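Local coordinates for cellulose 1,4-beta-cellobiosidase (Thermobifida fusca, PDB 4JJJ), which probably releases cellobiose from cellulose chains through its family 48 glycoside hydrolase domain, the part of a longer protein that makes up this chain, at residues F415-A426 against A437-W447; V499-M510 against A521-L532. The protein carries 1 engineered substitution. One frame throughout, in Å; residues are numbered along the deposited sequence.

Interaction 1 of 2, residues F415-A426 against A437-W447; sequences FGFQVWNMERVA and AEAILDKWVPW. With CA (calcium ion), chain G; BGC (beta-D-glucopyranose), chain B.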
loop_
_atom_site.group_PDB
_atom_site.type_symbol
_atom_site.label_atom_id
_atom_site.label_comp_id
_atom_site.label_asym_id
_atom_site.label_seq_id
_atom_site.Cartn_x
_atom_site.Cartn_y
_atom_site.Cartn_z
ATOM N N PHE A 415 4.139 6.700 -11.847
ATOM C CA PHE A 415 3.279 6.033 -12.818
ATOM C C PHE A 415 2.796 4.661 -12.387
ATOM O O PHE A 415 1.744 4.259 -12.888
ATOM C CB PHE A 415 3.927 5.973 -14.184
ATOM C CG PHE A 415 3.117 5.338 -15.250
ATOM C CD1 PHE A 415 2.119 6.033 -15.956
ATOM C CD2 PHE A 415 3.336 4.034 -15.575
ATOM C CE1 PHE A 415 1.387 5.459 -16.972
ATOM C CE2 PHE A 415 2.605 3.421 -16.571
ATOM C CZ PHE A 415 1.640 4.150 -17.296
ATOM N N GLY A 416 3.502 4.034 -11.496
ATOM C CA GLY A 416 3.052 2.721 -11.010
ATOM C C GLY A 416 1.635 2.739 -10.498
ATOM O O GLY A 416 0.891 1.771 -10.677
ATOM N N PHE A 417 1.194 3.810 -9.832
ATOM C CA PHE A 417 -0.140 3.779 -9.304
ATOM C C PHE A 417 -1.188 3.820 -10.401
ATOM O O PHE A 417 -2.295 3.330 -10.252
ATOM C CB PHE A 417 -0.329 4.970 -8.372
ATOM C CG PHE A 417 0.182 4.803 -6.985
ATOM C CD1 PHE A 417 -0.150 3.688 -6.218
ATOM C CD2 PHE A 417 1.059 5.718 -6.483
ATOM C CE1 PHE A 417 0.312 3.568 -4.880
ATOM C CE2 PHE A 417 1.521 5.579 -5.207
ATOM C CZ PHE A 417 1.145 4.527 -4.417
ATOM N N GLN A 418 -0.830 4.396 -11.563
ATOM C CA GLN A 418 -1.741 4.420 -12.731
ATOM C C GLN A 418 -2.101 3.008 -13.136
ATOM O O GLN A 418 -3.285 2.658 -13.264
ATOM C CB GLN A 418 -1.156 5.060 -13.961
ATOM C CG GLN A 418 -0.823 6.549 -13.860
ATOM C CD GLN A 418 -2.020 7.371 -13.656
ATOM O OE1 GLN A 418 -3.026 7.305 -14.464
ATOM N NE2 GLN A 418 -2.025 8.173 -12.586
ATOM N N VAL A 419 -1.074 2.137 -13.272
ATOM C CA VAL A 419 -1.281 0.733 -13.706
ATOM C C VAL A 419 -1.819 -0.117 -12.610
ATOM O O VAL A 419 -2.602 -1.058 -12.891
ATOM C CB VAL A 419 -0.055 0.197 -14.427
ATOM C CG1 VAL A 419 0.126 0.864 -15.781
ATOM C CG2 VAL A 419 1.219 0.308 -13.624
ATOM N N TRP A 420 -1.448 0.089 -11.385
ATOM C CA TRP A 420 -2.024 -0.729 -10.305
ATOM C C TRP A 420 -3.561 -0.530 -10.249
ATOM O O TRP A 420 -4.353 -1.511 -10.170
ATOM C CB TRP A 420 -1.381 -0.465 -9.005
ATOM C CG TRP A 420 -0.088 -1.113 -8.775
ATOM C CD1 TRP A 420 0.502 -2.069 -9.511
ATOM C CD2 TRP A 420 0.730 -0.955 -7.596
ATOM N NE1 TRP A 420 1.659 -2.460 -8.916
ATOM C CE2 TRP A 420 1.811 -1.827 -7.720
ATOM C CE3 TRP A 420 0.609 -0.158 -6.455
ATOM C CZ2 TRP A 420 2.775 -1.956 -6.742
ATOM C CZ3 TRP A 420 1.581 -0.274 -5.452
ATOM C CH2 TRP A 420 2.636 -1.165 -5.599
ATOM N N ASN A 421 -4.002 0.745 -10.324
ATOM C CA ASN A 421 -5.444 1.016 -10.368
ATOM C C ASN A 421 -6.074 0.543 -11.663
ATOM O O ASN A 421 -7.065 -0.232 -11.667
ATOM C CB ASN A 421 -5.697 2.481 -10.144
ATOM C CG ASN A 421 -7.066 2.882 -10.595
ATOM O OD1 ASN A 421 -8.002 2.264 -10.232
ATOM N ND2 ASN A 421 -7.165 4.087 -11.176
ATOM N N MET A 422 -5.464 0.897 -12.763
ATOM C CA MET A 422 -6.049 0.660 -14.062
ATOM C C MET A 422 -6.197 -0.798 -14.350
ATOM O O MET A 422 -7.167 -1.186 -14.970
ATOM C CB MET A 422 -5.379 1.371 -15.245
ATOM C CG MET A 422 -6.309 1.655 -16.421
ATOM S SD MET A 422 -7.830 2.560 -16.067
ATOM C CE MET A 422 -7.220 4.057 -15.294
ATOM N N GLU A 423 -5.218 -1.595 -13.923
ATOM C CA GLU A 423 -5.342 -3.092 -14.128
ATOM C C GLU A 423 -6.629 -3.647 -13.473
ATOM O O GLU A 423 -7.292 -4.491 -14.065
ATOM C CB GLU A 423 -4.163 -3.841 -13.559
ATOM C CG GLU A 423 -4.098 -5.281 -14.055
ATOM C CD GLU A 423 -2.992 -6.070 -13.436
ATOM O OE1 GLU A 423 -1.850 -5.560 -13.448
ATOM O OE2 GLU A 423 -3.307 -7.169 -13.003
ATOM N N ARG A 424 -6.993 -3.071 -12.335
ATOM C CA ARG A 424 -8.152 -3.563 -11.644
ATOM C C ARG A 424 -9.433 -3.103 -12.419
ATOM O O ARG A 424 -10.392 -3.862 -12.527
ATOM C CB ARG A 424 -8.204 -3.021 -10.233
ATOM C CG ARG A 424 -6.998 -3.420 -9.346
ATOM C CD ARG A 424 -6.775 -2.363 -8.297
ATOM N NE ARG A 424 -5.570 -2.655 -7.557
ATOM C CZ ARG A 424 -4.826 -1.776 -6.876
ATOM N NH1 ARG A 424 -5.217 -0.557 -6.805
ATOM N NH2 ARG A 424 -3.637 -2.170 -6.358
ATOM N N VAL A 425 -9.379 -1.864 -12.939
ATOM C CA VAL A 425 -10.467 -1.348 -13.800
ATOM C C VAL A 425 -10.595 -2.222 -15.046
ATOM O O VAL A 425 -11.721 -2.546 -15.454
ATOM C CB VAL A 425 -10.210 0.144 -14.149
ATOM C CG1 VAL A 425 -11.317 0.684 -15.057
ATOM C CG2 VAL A 425 -10.115 0.942 -12.841
ATOM N N ALA A 426 -9.462 -2.576 -15.686
ATOM C CA ALA A 426 -9.490 -3.440 -16.828
ATOM C C ALA A 426 -10.001 -4.801 -16.491
ATOM O O ALA A 426 -10.686 -5.445 -17.347
ATOM C CB ALA A 426 -8.105 -3.476 -17.485
ATOM N N ALA A 437 -16.249 1.537 -16.286
ATOM C CA ALA A 437 -14.827 1.128 -16.489
ATOM C C ALA A 437 -14.353 1.350 -17.901
ATOM O O ALA A 437 -13.268 1.849 -18.151
ATOM C CB ALA A 437 -14.649 -0.287 -16.085
ATOM N N GLU A 438 -15.209 0.975 -18.860
ATOM C CA GLU A 438 -14.876 1.116 -20.287
ATOM C C GLU A 438 -14.579 2.593 -20.647
ATOM O O GLU A 438 -13.569 2.859 -21.324
ATOM C CB GLU A 438 -16.057 0.634 -21.111
ATOM C CG GLU A 438 -15.782 0.625 -22.579
ATOM C CD GLU A 438 -16.950 0.149 -23.416
ATOM O OE1 GLU A 438 -18.039 0.021 -22.985
ATOM O OE2 GLU A 438 -16.709 -0.112 -24.569
ATOM N N ALA A 439 -15.386 3.508 -20.114
ATOM C CA ALA A 439 -15.161 4.928 -20.439
ATOM C C ALA A 439 -13.850 5.404 -19.922
ATOM O O ALA A 439 -13.158 6.149 -20.628
ATOM C CB ALA A 439 -16.275 5.780 -19.935
ATOM N N ILE A 440 -13.491 5.023 -18.684
ATOM C CA ILE A 440 -12.153 5.396 -18.170
ATOM C C ILE A 440 -11.041 4.826 -19.035
ATOM O O ILE A 440 -10.060 5.538 -19.450
ATOM C CB ILE A 440 -12.038 4.925 -16.692
ATOM C CG1 ILE A 440 -13.002 5.644 -15.798
ATOM C CG2 ILE A 440 -10.611 5.210 -16.198
ATOM C CD1 ILE A 440 -13.167 5.045 -14.423
ATOM N N LEU A 441 -11.121 3.526 -19.316
ATOM C CA LEU A 441 -10.120 2.844 -20.101
ATOM C C LEU A 441 -9.969 3.394 -21.519
ATOM O O LEU A 441 -8.846 3.562 -22.038
ATOM C CB LEU A 441 -10.531 1.389 -20.175
ATOM C CG LEU A 441 -10.342 0.633 -18.885
ATOM C CD1 LEU A 441 -11.183 -0.645 -18.865
ATOM C CD2 LEU A 441 -8.880 0.254 -18.704
ATOM N N ASP A 442 -11.109 3.771 -22.168
ATOM C CA ASP A 442 -11.010 4.238 -23.535
ATOM C C ASP A 442 -10.206 5.531 -23.624
ATOM O O ASP A 442 -9.649 5.791 -24.713
ATOM C CB ASP A 442 -12.438 4.410 -24.111
ATOM C CG ASP A 442 -13.105 3.071 -24.520
ATOM O OD1 ASP A 442 -12.522 2.003 -24.599
ATOM O OD2 ASP A 442 -14.345 3.211 -24.764
ATOM N N LYS A 443 -10.224 6.354 -22.579
ATOM C CA LYS A 443 -9.402 7.547 -22.561
ATOM C C LYS A 443 -7.993 7.315 -21.999
ATOM O O LYS A 443 -7.039 7.935 -22.445
ATOM C CB LYS A 443 -10.164 8.591 -21.783
ATOM C CG LYS A 443 -9.449 9.934 -21.787
ATOM C CD LYS A 443 -10.245 11.107 -21.223
ATOM C CE LYS A 443 -9.470 12.427 -21.335
ATOM N NZ LYS A 443 -10.279 13.649 -20.920
ATOM N N TRP A 444 -7.854 6.433 -21.042
ATOM C CA TRP A 444 -6.525 6.187 -20.442
ATOM C C TRP A 444 -5.594 5.400 -21.302
ATOM O O TRP A 444 -4.403 5.681 -21.360
ATOM C CB TRP A 444 -6.729 5.478 -19.024
ATOM C CG TRP A 444 -5.500 5.248 -18.254
ATOM C CD1 TRP A 444 -5.017 6.072 -17.246
ATOM C CD2 TRP A 444 -4.597 4.165 -18.356
ATOM N NE1 TRP A 444 -3.891 5.573 -16.743
ATOM C CE2 TRP A 444 -3.552 4.417 -17.421
ATOM C CE3 TRP A 444 -4.526 3.039 -19.140
ATOM C CZ2 TRP A 444 -2.496 3.535 -17.236
ATOM C CZ3 TRP A 444 -3.443 2.184 -18.991
ATOM C CH2 TRP A 444 -2.466 2.425 -18.065
ATOM N N VAL A 445 -6.124 4.351 -21.941
ATOM C CA VAL A 445 -5.311 3.395 -22.689
ATOM C C VAL A 445 -4.504 4.074 -23.812
ATOM O O VAL A 445 -3.299 3.918 -23.844
ATOM C CB VAL A 445 -6.138 2.178 -23.159
ATOM C CG1 VAL A 445 -5.384 1.304 -24.170
ATOM C CG2 VAL A 445 -6.515 1.305 -21.971
ATOM N N PRO A 446 -5.115 4.917 -24.614
ATOM C CA PRO A 446 -4.309 5.607 -25.618
ATOM C C PRO A 446 -3.194 6.440 -25.081
ATOM O O PRO A 446 -2.128 6.480 -25.681
ATOM C CB PRO A 446 -5.313 6.408 -26.430
ATOM C CG PRO A 446 -6.635 5.912 -26.081
ATOM C CD PRO A 446 -6.570 5.167 -24.788
ATOM N N TRP A 447 -3.437 7.109 -23.967
ATOM C CA TRP A 447 -2.469 7.926 -23.334
ATOM C C TRP A 447 -1.323 7.080 -22.896
ATOM O O TRP A 447 -0.154 7.425 -23.099
ATOM C CB TRP A 447 -3.055 8.644 -22.074
ATOM C CG TRP A 447 -2.101 9.337 -21.265
ATOM C CD1 TRP A 447 -1.416 10.496 -21.554
ATOM C CD2 TRP A 447 -1.727 8.999 -19.924
ATOM N NE1 TRP A 447 -0.648 10.881 -20.498
ATOM C CE2 TRP A 447 -0.798 9.971 -19.481
ATOM C CE3 TRP A 447 -2.002 7.902 -19.079
ATOM C CZ2 TRP A 447 -0.176 9.929 -18.241
ATOM C CZ3 TRP A 447 -1.402 7.846 -17.832
ATOM C CH2 TRP A 447 -0.441 8.892 -17.424
HETATM CA CA CA G . -15.357 1.636 -25.997
HETATM C C2 BGC B . 7.565 0.095 -3.683
HETATM C C3 BGC B . 6.202 -0.415 -3.219
HETATM C C4 BGC B . 5.238 0.779 -2.960
HETATM C C5 BGC B . 5.245 1.798 -4.128
HETATM C C6 BGC B . 4.443 3.027 -3.766
HETATM C C1 BGC B . 7.441 1.049 -4.855
HETATM O O2 BGC B . 8.368 -1.000 -4.102
HETATM O O3 BGC B . 6.421 -1.214 -2.030
HETATM O O4 BGC B . 3.914 0.251 -2.743
HETATM O O5 BGC B . 6.607 2.138 -4.415
HETATM O O6 BGC B . 4.948 3.635 -2.592
HETATM O O HOH W 1 -13.850 -0.187 -25.495
HETATM O O HOH W 2 -14.728 0.020 -27.612
HETATM O O HOH W 3 -16.582 2.275 -27.722
#
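The indole of W444 lies against F415, Q418, V419 and M422 where two successive helices of the (α/α)6 barrel, 416-432 and 435-450, pack together. Their segments run in opposing directions but well splayed, at 131°, with axes 9.8 Å apart. Followed outward from CB, W444 swings CG opposite its own backbone N (chi1 -176°), which carries the indole across to helix 416-432. M422 is built in two conformers; the one described here sets CE beside CB, CG and CD1 of W444, 3.6 Å from CG. CD1 also passes Q418 OE1, and next to it NE1 donates a hydrogen bond to that oxygen, 3.0 Å from NE1 to OE1 and 155° at the hydrogen. The Q418 amide lies nearly coplanar with the indole, and the N-H points at a lone pair in the carbonyl plane. I373 N donates to the same OE1, so two N-H groups grip this buried oxygen and fix the amide's rotation. Farther along, W444 CZ2 rests on Q418 CB, and CH2 ends at the edge against V419 CG1 (3.8 Å). M422 CG covers CD2 and CE3, and SD lies over the same face, a CH-pi and Met-aromatic pair, while W447 covers part of the opposite face. W447 also brings CZ3 to the edge of the F415 ring, 3.8 Å from F415 CE1. Farther off, V425 CG1 meets A437 CB at 3.6 Å. From the pair's opposite ends, W420 brings its ring edge, CH2, to within 3.4 Å of O4 of a bound glucose, F417 CZ approaches C6 of the same sugar, and E438 and D442 hold calcium, D442 OD2 2.2 Å from the metal.

Interaction 2 of 2, residues V499-M510 against A521-L532; sequences VGVTAALAKTLM and ALATAEGLLDAL. With ZN (zinc ion), chain S; NA (sodium ion), chain J.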
loop_
_atom_site.group_PDB
_atom_site.type_symbol
_atom_site.label_atom_id
_atom_site.label_comp_id
_atom_site.label_asym_id
_atom_site.label_seq_id
_atom_site.Cartn_x
_atom_site.Cartn_y
_atom_site.Cartn_z
ATOM N N VAL A 499 10.337 -3.264 -14.069
ATOM C CA VAL A 499 9.732 -4.510 -14.607
ATOM C C VAL A 499 8.342 -4.734 -13.979
ATOM O O VAL A 499 7.506 -5.394 -14.594
ATOM C CB VAL A 499 10.631 -5.737 -14.494
ATOM C CG1 VAL A 499 11.925 -5.477 -15.304
ATOM C CG2 VAL A 499 10.943 -6.084 -13.038
ATOM N N GLY A 500 8.163 -4.258 -12.750
ATOM C CA GLY A 500 6.883 -4.391 -12.038
ATOM C C GLY A 500 5.829 -3.547 -12.751
ATOM O O GLY A 500 4.690 -3.986 -13.042
ATOM N N VAL A 501 6.188 -2.301 -13.016
ATOM C CA VAL A 501 5.303 -1.366 -13.692
ATOM C C VAL A 501 5.002 -1.915 -15.098
ATOM O O VAL A 501 3.897 -1.861 -15.561
ATOM C CB VAL A 501 5.967 0.034 -13.791
ATOM C CG1 VAL A 501 5.173 0.918 -14.768
ATOM C CG2 VAL A 501 6.081 0.621 -12.429
ATOM N N THR A 502 6.020 -2.421 -15.745
ATOM C CA THR A 502 5.895 -3.008 -17.071
ATOM C C THR A 502 4.848 -4.112 -17.072
ATOM O O THR A 502 3.991 -4.160 -17.927
ATOM C CB THR A 502 7.253 -3.448 -17.639
ATOM O OG1 THR A 502 8.105 -2.283 -17.729
ATOM C CG2 THR A 502 7.104 -4.099 -19.018
ATOM N N ALA A 503 4.957 -5.036 -16.144
ATOM C CA ALA A 503 4.032 -6.177 -16.101
ATOM C C ALA A 503 2.599 -5.729 -15.841
ATOM O O ALA A 503 1.685 -6.241 -16.467
ATOM C CB ALA A 503 4.556 -7.145 -15.092
ATOM N N ALA A 504 2.408 -4.743 -14.948
ATOM C CA ALA A 504 1.080 -4.259 -14.677
ATOM C C ALA A 504 0.531 -3.533 -15.902
ATOM O O ALA A 504 -0.678 -3.611 -16.199
ATOM C CB ALA A 504 1.119 -3.331 -13.450
ATOM N N LEU A 505 1.358 -2.801 -16.633
ATOM C CA LEU A 505 0.923 -2.129 -17.845
ATOM C C LEU A 505 0.509 -3.187 -18.894
ATOM O O LEU A 505 -0.554 -3.080 -19.499
ATOM C CB LEU A 505 2.033 -1.216 -18.358
ATOM C CG LEU A 505 1.733 -0.505 -19.680
ATOM C CD1 LEU A 505 0.450 0.299 -19.568
ATOM C CD2 LEU A 505 2.951 0.321 -20.067
ATOM N N ALA A 506 1.311 -4.213 -19.066
ATOM C CA ALA A 506 1.014 -5.273 -20.001
ATOM C C ALA A 506 -0.341 -5.899 -19.633
ATOM O O ALA A 506 -1.182 -6.144 -20.545
ATOM C CB ALA A 506 2.043 -6.322 -19.996
ATOM N N LYS A 507 -0.595 -6.183 -18.337
ATOM C CA LYS A 507 -1.874 -6.773 -17.960
ATOM C C LYS A 507 -3.037 -5.851 -18.249
ATOM O O LYS A 507 -4.108 -6.280 -18.718
ATOM C CB LYS A 507 -1.832 -7.222 -16.547
ATOM C CG LYS A 507 -1.030 -8.504 -16.308
ATOM C CD LYS A 507 -1.103 -8.971 -14.904
ATOM C CE LYS A 507 -0.251 -8.135 -13.938
ATOM N NZ LYS A 507 -0.740 -8.257 -12.504
ATOM N N THR A 508 -2.876 -4.595 -17.864
ATOM C CA THR A 508 -3.935 -3.651 -18.080
ATOM C C THR A 508 -4.372 -3.670 -19.535
ATOM O O THR A 508 -5.579 -3.721 -19.842
ATOM C CB THR A 508 -3.446 -2.182 -17.734
ATOM O OG1 THR A 508 -3.143 -2.154 -16.358
ATOM C CG2 THR A 508 -4.513 -1.164 -17.902
ATOM N N LEU A 509 -3.401 -3.640 -20.400
ATOM C CA LEU A 509 -3.637 -3.630 -21.843
ATOM C C LEU A 509 -4.281 -4.949 -22.355
ATOM O O LEU A 509 -5.174 -4.909 -23.189
ATOM C CB LEU A 509 -2.318 -3.336 -22.600
ATOM C CG LEU A 509 -1.776 -1.889 -22.356
ATOM C CD1 LEU A 509 -0.418 -1.700 -22.966
ATOM C CD2 LEU A 509 -2.728 -0.858 -22.878
ATOM N N MET A 510 -3.849 -6.057 -21.816
ATOM C CA MET A 510 -4.398 -7.371 -22.198
ATOM C C MET A 510 -5.864 -7.510 -21.784
ATOM O O MET A 510 -6.668 -7.937 -22.630
ATOM C CB MET A 510 -3.565 -8.485 -21.585
ATOM C CG MET A 510 -2.264 -8.726 -22.390
ATOM S SD MET A 510 -1.420 -10.229 -21.870
ATOM C CE MET A 510 -1.070 -9.952 -20.132
ATOM N N ALA A 521 -3.769 -1.998 -28.384
ATOM C CA ALA A 521 -3.539 -2.390 -26.973
ATOM C C ALA A 521 -2.861 -3.755 -26.886
ATOM O O ALA A 521 -1.899 -3.977 -26.103
ATOM C CB ALA A 521 -4.788 -2.353 -26.130
ATOM N N LEU A 522 -3.385 -4.743 -27.608
ATOM C CA LEU A 522 -2.814 -6.069 -27.526
ATOM C C LEU A 522 -1.383 -6.062 -28.085
ATOM O O LEU A 522 -0.503 -6.702 -27.501
ATOM C CB LEU A 522 -3.612 -7.096 -28.313
ATOM C CG LEU A 522 -3.081 -8.563 -28.131
ATOM C CD1 LEU A 522 -2.833 -9.004 -26.711
ATOM C CD2 LEU A 522 -4.040 -9.502 -28.848
ATOM N N ALA A 523 -1.184 -5.321 -29.179
ATOM C CA ALA A 523 0.182 -5.260 -29.753
ATOM C C ALA A 523 1.210 -4.678 -28.804
ATOM O O ALA A 523 2.318 -5.197 -28.662
ATOM C CB ALA A 523 0.209 -4.592 -31.117
ATOM N N THR A 524 0.833 -3.669 -28.073
ATOM C CA THR A 524 1.715 -3.082 -27.050
ATOM C C THR A 524 2.012 -4.080 -25.957
ATOM O O THR A 524 3.151 -4.239 -25.561
ATOM C CB THR A 524 1.125 -1.742 -26.513
ATOM O OG1 THR A 524 0.882 -0.898 -27.651
ATOM C CG2 THR A 524 2.007 -1.024 -25.525
ATOM N N ALA A 525 0.949 -4.704 -25.422
ATOM C CA ALA A 525 1.107 -5.700 -24.386
ATOM C C ALA A 525 2.065 -6.798 -24.818
ATOM O O ALA A 525 2.954 -7.205 -24.064
ATOM C CB ALA A 525 -0.229 -6.298 -24.037
ATOM N N GLU A 526 1.885 -7.266 -26.059
ATOM C CA GLU A 526 2.700 -8.384 -26.521
ATOM C C GLU A 526 4.173 -7.935 -26.572
ATOM O O GLU A 526 5.070 -8.727 -26.216
ATOM C CB GLU A 526 2.294 -8.819 -27.922
ATOM C CG GLU A 526 0.949 -9.505 -28.013
ATOM C CD GLU A 526 0.877 -10.958 -27.522
ATOM O OE1 GLU A 526 1.684 -11.432 -26.691
ATOM O OE2 GLU A 526 -0.049 -11.668 -28.025
ATOM N N GLY A 527 4.431 -6.693 -26.998
ATOM C CA GLY A 527 5.784 -6.152 -27.036
ATOM C C GLY A 527 6.423 -6.007 -25.672
ATOM O O GLY A 527 7.575 -6.278 -25.483
ATOM N N LEU A 528 5.595 -5.621 -24.685
ATOM C CA LEU A 528 6.042 -5.594 -23.283
ATOM C C LEU A 528 6.379 -6.984 -22.699
ATOM O O LEU A 528 7.411 -7.169 -22.038
ATOM C CB LEU A 528 5.017 -4.882 -22.410
ATOM C CG LEU A 528 4.812 -3.392 -22.737
ATOM C CD1 LEU A 528 3.731 -2.818 -21.880
ATOM C CD2 LEU A 528 6.145 -2.619 -22.603
ATOM N N LEU A 529 5.591 -8.006 -23.018
ATOM C CA LEU A 529 5.885 -9.332 -22.523
ATOM C C LEU A 529 7.183 -9.866 -23.186
ATOM O O LEU A 529 7.997 -10.469 -22.540
ATOM C CB LEU A 529 4.742 -10.288 -22.880
ATOM C CG LEU A 529 3.388 -10.060 -22.213
ATOM C CD1 LEU A 529 2.377 -11.111 -22.707
ATOM C CD2 LEU A 529 3.528 -10.012 -20.733
ATOM N N ASP A 530 7.385 -9.550 -24.462
ATOM C CA ASP A 530 8.622 -9.951 -25.110
ATOM C C ASP A 530 9.791 -9.285 -24.403
ATOM O O ASP A 530 10.856 -9.893 -24.247
ATOM C CB ASP A 530 8.645 -9.497 -26.559
ATOM C CG ASP A 530 7.768 -10.296 -27.473
ATOM O OD1 ASP A 530 7.411 -11.391 -27.101
ATOM O OD2 ASP A 530 7.468 -9.803 -28.597
ATOM N N ALA A 531 9.646 -7.983 -24.135
ATOM C CA ALA A 531 10.679 -7.202 -23.456
ATOM C C ALA A 531 11.047 -7.791 -22.126
ATOM O O ALA A 531 12.211 -7.939 -21.783
ATOM C CB ALA A 531 10.197 -5.764 -23.331
ATOM N N LEU A 532 10.056 -8.199 -21.329
ATOM C CA LEU A 532 10.292 -8.871 -20.056
ATOM C C LEU A 532 11.087 -10.109 -20.288
ATOM O O LEU A 532 12.022 -10.391 -19.568
ATOM C CB LEU A 532 9.007 -9.112 -19.271
ATOM C CG LEU A 532 8.270 -7.815 -18.799
ATOM C CD1 LEU A 532 6.880 -8.074 -18.291
ATOM C CD2 LEU A 532 9.055 -7.140 -17.691
HETATM ZN ZN ZN S . 0.151 -13.506 -27.463
HETATM NA NA NA J . 5.707 -12.122 -28.606
HETATM O O HOH W 4 4.446 -11.435 -26.673
HETATM O O HOH W 5 1.890 -14.390 -28.101
HETATM O O HOH W 6 3.435 -13.249 -29.327
HETATM O O HOH W 7 5.147 -10.681 -29.735
HETATM O O HOH W 8 7.141 -11.993 -30.093
#
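A506 and A525 bring helices 499-516 and 519-533, an antiparallel hairpin of the (α/α)6 barrel, close together: their CA atoms are 4.4 Å apart, and the axes of the two segments approach to 8.2 Å at 150°. Small side chains permit this close spacing, and part of the contact is with backbone. A525 CB sits 3.6 Å from A506 O, and L509 CB lies equally near A521 O.

Larger apolar groups fill the interface on both sides of the alanines. L528 CD1 packs on L505 CD2 at 3.7 Å. L532 CD2 fits between V499 CB and T502 CG2, 3.8 Å from each. M510 and L529 meet tip to tip, through SD and CD1.

Polar groups turn away from the seam. With CG2 opposite its backbone N, T502 lays its methyl on L532 while OG1 returns to D498 O; T524 turns its methyl to L509 CD1 in the same way, with OG1 bonding to T520 O. T508 OG1 and T508 N both donate to A504 O, from opposite faces of its carbonyl plane.

Metal ligands occupy the outer side of helix 519-533. E526 OE2 binds zinc at 1.9 Å together with H633, joining this helix to helix 620-637. D530 holds sodium through OD1 (2.4 Å) and, less closely, OD2; a water on that sodium also donates to E526 O and OE1.

The two segments thus cohere through shape and apolar burial, without direct polar bonds between them, while the charged groups E526, D530 and K507 look outward to metals or to E423 and E625 of other helices.

Overall arrangement
Interactions 1 and 2 are successive helix pairs of the same barrel, their centres about 13 Å apart, and they meet through helices 416-432 and 499-516. A salt bridge joins them, E423 OE2 to K507 NZ at 2.8 Å, while A426 CB packs 3.5 Å from T508 O. K507 also pairs with E625, which accepts a bond from W420 NE1, so a polar chain runs from the seam between the interactions to the glycan pocket. W420 further touches E51, the predicted proton donor, and D498, just before 499-510, is another pocket residue. The calcium of interaction 1 and the zinc and sodium of interaction 2 lie on the far sides of the two pairs, away from the sugar.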